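Local coordinates for uncharacterized protein (Legionella longbeachae NSW150, PDB 4JZA) that probably removes the 3-phosphate from phosphatidylinositol 3-phosphate, acting as a bacterial phosphoinositide phosphatase on lipids of the host cell, at residues L207-T212 against Q302-P307. Sequence-based numbering, arbitrary orientation.
Sequences LDQGVT and QISSLP
An interhelical loop of the phosphoinositide phosphatase insertion domain, residues 207-212, meets a second loop, 302-307, where a seryl hydroxyl, that of Ser-304, ties this second loop to the backbone carbonyl of Leu-207 in the first. Residues 207-212 link helix 198-206 to helix 214-234 and make a type I beta turn from Asp-208 to Val-211, closed by Val-211 N to Asp-208 O at 3.0 Å. Residues 302-305 have helical backbone angles and lead through Leu-306 to Pro-307, the N-cap of helix 308-311.

The joint rests on one hydrogen bond, from Ser-304 OG to Leu-207 O at 2.6 Å. The donor lies in the plane of the carbonyl, at a C=O...OG angle of 148°. Serine suits this place because its short side chain points at the facing loop, and chi1 of 64°, with OG flanked by the backbone N and the carbonyl carbon, delivers the hydroxyl to the acceptor. Leu-207 contributes CB, 4.1 Å from Ser-304 OG; the apolar Leu-207 side chain is buried here and also touches Thr-301.

Within the turn, Asp-208 OD1 takes a weak hydrogen bond from Gly-210 N, while the backbone N of Asp-208 donates to His-262 ND1. On the solvent side, Gln-209 is long enough to reach across from the turn, and a bend at chi2 (103°) helps bring its amide back toward the second loop, with one face turned to the hydroxyls of Ser-304 and Ser-305. NE2 of Gln-209 stands 3.2 Å from Ser-304 OG, but the angle is too poor for a hydrogen bond, so this is polar proximity alone. Ser-305 OG sits against the same amide face, 3.5 Å from Gln-209 OE1, without a hydrogen bond being made.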
ATOM      1  N   LEU A 207      16.880   4.340 -25.549  1.00 57.69           N
ATOM      2  CA  LEU A 207      17.973   4.058 -26.461  1.00 59.50           C
ATOM      3  C   LEU A 207      17.591   2.962 -27.437  1.00 61.61           C
ATOM      4  O   LEU A 207      17.208   1.856 -27.035  1.00 55.00           O
ATOM      5  CB  LEU A 207      19.204   3.604 -25.673  1.00 62.74           C
ATOM      6  CG  LEU A 207      20.540   3.587 -26.405  1.00 61.45           C
ATOM      7  CD1 LEU A 207      20.988   5.013 -26.702  1.00 62.91           C
ATOM      8  CD2 LEU A 207      21.561   2.833 -25.566  1.00 60.18           C
ATOM      9  N   ASP A 208      17.712   3.293 -28.716  1.00 67.64           N
ATOM     10  CA  ASP A 208      17.539   2.367 -29.827  1.00 71.61           C
ATOM     11  C   ASP A 208      18.472   1.129 -29.779  1.00 74.36           C
ATOM     12  O   ASP A 208      19.636   1.247 -29.433  1.00 71.54           O
ATOM     13  CB  ASP A 208      17.788   3.138 -31.110  1.00 72.53           C
ATOM     14  CG  ASP A 208      17.575   2.308 -32.319  1.00 77.72           C
ATOM     15  OD1 ASP A 208      16.830   1.321 -32.276  1.00 89.59           O
ATOM     16  OD2 ASP A 208      18.159   2.619 -33.341  1.00 81.50           O
ATOM     17  N   GLN A 209      17.940  -0.053 -30.115  1.00 82.33           N
ATOM     18  CA  GLN A 209      18.694  -1.320 -30.034  1.00 81.89           C
ATOM     19  C   GLN A 209      19.753  -1.438 -31.156  1.00 76.97           C
ATOM     20  O   GLN A 209      20.531  -2.406 -31.196  1.00 73.50           O
ATOM     21  CB  GLN A 209      17.742  -2.552 -29.988  1.00 87.69           C
ATOM     22  CG  GLN A 209      17.720  -3.333 -28.654  1.00 92.60           C
ATOM     23  CD  GLN A 209      16.495  -3.070 -27.756  1.00 94.89           C
ATOM     24  OE1 GLN A 209      15.811  -4.015 -27.331  1.00 93.89           O
ATOM     25  NE2 GLN A 209      16.233  -1.799 -27.446  1.00 87.89           N
ATOM     26  N   GLY A 210      19.797  -0.456 -32.054  1.00 68.36           N
ATOM     27  CA  GLY A 210      20.946  -0.334 -32.959  1.00 69.32           C
ATOM     28  C   GLY A 210      22.243   0.115 -32.282  1.00 65.75           C
ATOM     29  O   GLY A 210      23.331  -0.052 -32.837  1.00 66.85           O
ATOM     30  N   VAL A 211      22.126   0.699 -31.085  1.00 64.43           N
ATOM     31  CA  VAL A 211      23.274   1.179 -30.302  1.00 61.52           C
ATOM     32  C   VAL A 211      23.686   0.108 -29.306  1.00 61.87           C
ATOM     33  O   VAL A 211      23.041  -0.030 -28.297  1.00 65.04           O
ATOM     34  CB  VAL A 211      22.912   2.468 -29.558  1.00 59.25           C
ATOM     35  CG1 VAL A 211      24.070   2.954 -28.723  1.00 60.88           C
ATOM     36  CG2 VAL A 211      22.507   3.567 -30.526  1.00 58.43           C
ATOM     37  N   THR A 212      24.749  -0.644 -29.602  1.00 62.58           N
ATOM     38  CA  THR A 212      25.038  -1.934 -28.938  1.00 59.64           C
ATOM     39  C   THR A 212      26.263  -1.894 -28.022  1.00 55.73           C
ATOM     40  O   THR A 212      26.729  -2.945 -27.535  1.00 52.42           O
ATOM     41  CB  THR A 212      25.342  -3.052 -29.985  1.00 66.07           C
ATOM     42  OG1 THR A 212      26.654  -2.859 -30.526  1.00 63.27           O
ATOM     43  CG2 THR A 212      24.331  -3.080 -31.153  1.00 68.27           C
ATOM     44  N   GLN A 302      21.608  -2.039 -22.022  1.00 55.92           N
ATOM     45  CA  GLN A 302      20.624  -3.058 -21.734  1.00 55.95           C
ATOM     46  C   GLN A 302      19.341  -2.516 -21.175  1.00 55.51           C
ATOM     47  O   GLN A 302      18.328  -3.238 -21.112  1.00 57.28           O
ATOM     48  CB  GLN A 302      21.237  -4.034 -20.775  1.00 58.10           C
ATOM     49  CG  GLN A 302      22.371  -4.774 -21.444  1.00 62.43           C
ATOM     50  CD  GLN A 302      23.063  -5.683 -20.501  1.00 64.11           C
ATOM     51  OE1 GLN A 302      22.569  -5.956 -19.417  1.00 72.48           O
ATOM     52  NE2 GLN A 302      24.233  -6.117 -20.872  1.00 68.30           N
ATOM     53  N   ILE A 303      19.377  -1.245 -20.777  1.00 54.57           N
ATOM     54  CA  ILE A 303      18.240  -0.638 -20.107  1.00 56.16           C
ATOM     55  C   ILE A 303      16.991  -0.649 -20.996  1.00 57.46           C
ATOM     56  O   ILE A 303      15.929  -1.111 -20.571  1.00 56.88           O
ATOM     57  CB  ILE A 303      18.550   0.795 -19.620  1.00 56.78           C
ATOM     58  CG1 ILE A 303      19.725   0.822 -18.624  1.00 56.90           C
ATOM     59  CG2 ILE A 303      17.345   1.389 -18.913  1.00 59.34           C
ATOM     60  CD1 ILE A 303      19.608  -0.100 -17.419  1.00 56.00           C
ATOM     61  N   SER A 304      17.129  -0.178 -22.231  1.00 56.49           N
ATOM     62  CA  SER A 304      15.966   0.077 -23.078  1.00 54.05           C
ATOM     63  C   SER A 304      15.225  -1.170 -23.483  1.00 54.69           C
ATOM     64  O   SER A 304      14.177  -1.091 -24.101  1.00 50.51           O
ATOM     65  CB  SER A 304      16.368   0.852 -24.331  1.00 51.30           C
ATOM     66  OG  SER A 304      17.225   0.068 -25.110  1.00 47.54           O
ATOM     67  N   SER A 305      15.764  -2.329 -23.148  1.00 60.45           N
ATOM     68  CA  SER A 305      15.036  -3.596 -23.379  1.00 62.82           C
ATOM     69  C   SER A 305      13.773  -3.797 -22.530  1.00 56.01           C
ATOM     70  O   SER A 305      12.905  -4.566 -22.901  1.00 54.43           O
ATOM     71  CB  SER A 305      15.965  -4.766 -23.095  1.00 65.68           C
ATOM     72  OG  SER A 305      16.940  -4.828 -24.092  1.00 73.68           O
ATOM     73  N   LEU A 306      13.731  -3.165 -21.361  1.00 50.69           N
ATOM     74  CA  LEU A 306      12.598  -3.216 -20.483  1.00 46.31           C
ATOM     75  C   LEU A 306      11.995  -1.827 -20.363  1.00 47.16           C
ATOM     76  O   LEU A 306      12.630  -0.838 -20.573  1.00 47.75           O
ATOM     77  CB  LEU A 306      13.024  -3.722 -19.129  1.00 44.18           C
ATOM     78  CG  LEU A 306      13.407  -5.182 -19.192  1.00 44.32           C
ATOM     79  CD1 LEU A 306      14.033  -5.632 -17.865  1.00 43.60           C
ATOM     80  CD2 LEU A 306      12.190  -6.013 -19.561  1.00 45.79           C
ATOM     81  N   PRO A 307      10.733  -1.762 -20.027  1.00 50.96           N
ATOM     82  CA  PRO A 307      10.037  -0.487 -19.978  1.00 49.40           C
ATOM     83  C   PRO A 307      10.396   0.403 -18.804  1.00 47.90           C
ATOM     84  O   PRO A 307      10.715  -0.075 -17.723  1.00 45.35           O
ATOM     85  CB  PRO A 307       8.595  -0.908 -19.867  1.00 50.62           C
ATOM     86  CG  PRO A 307       8.665  -2.230 -19.166  1.00 51.30           C
ATOM     87  CD  PRO A 307       9.873  -2.907 -19.670  1.00 49.36           C
TER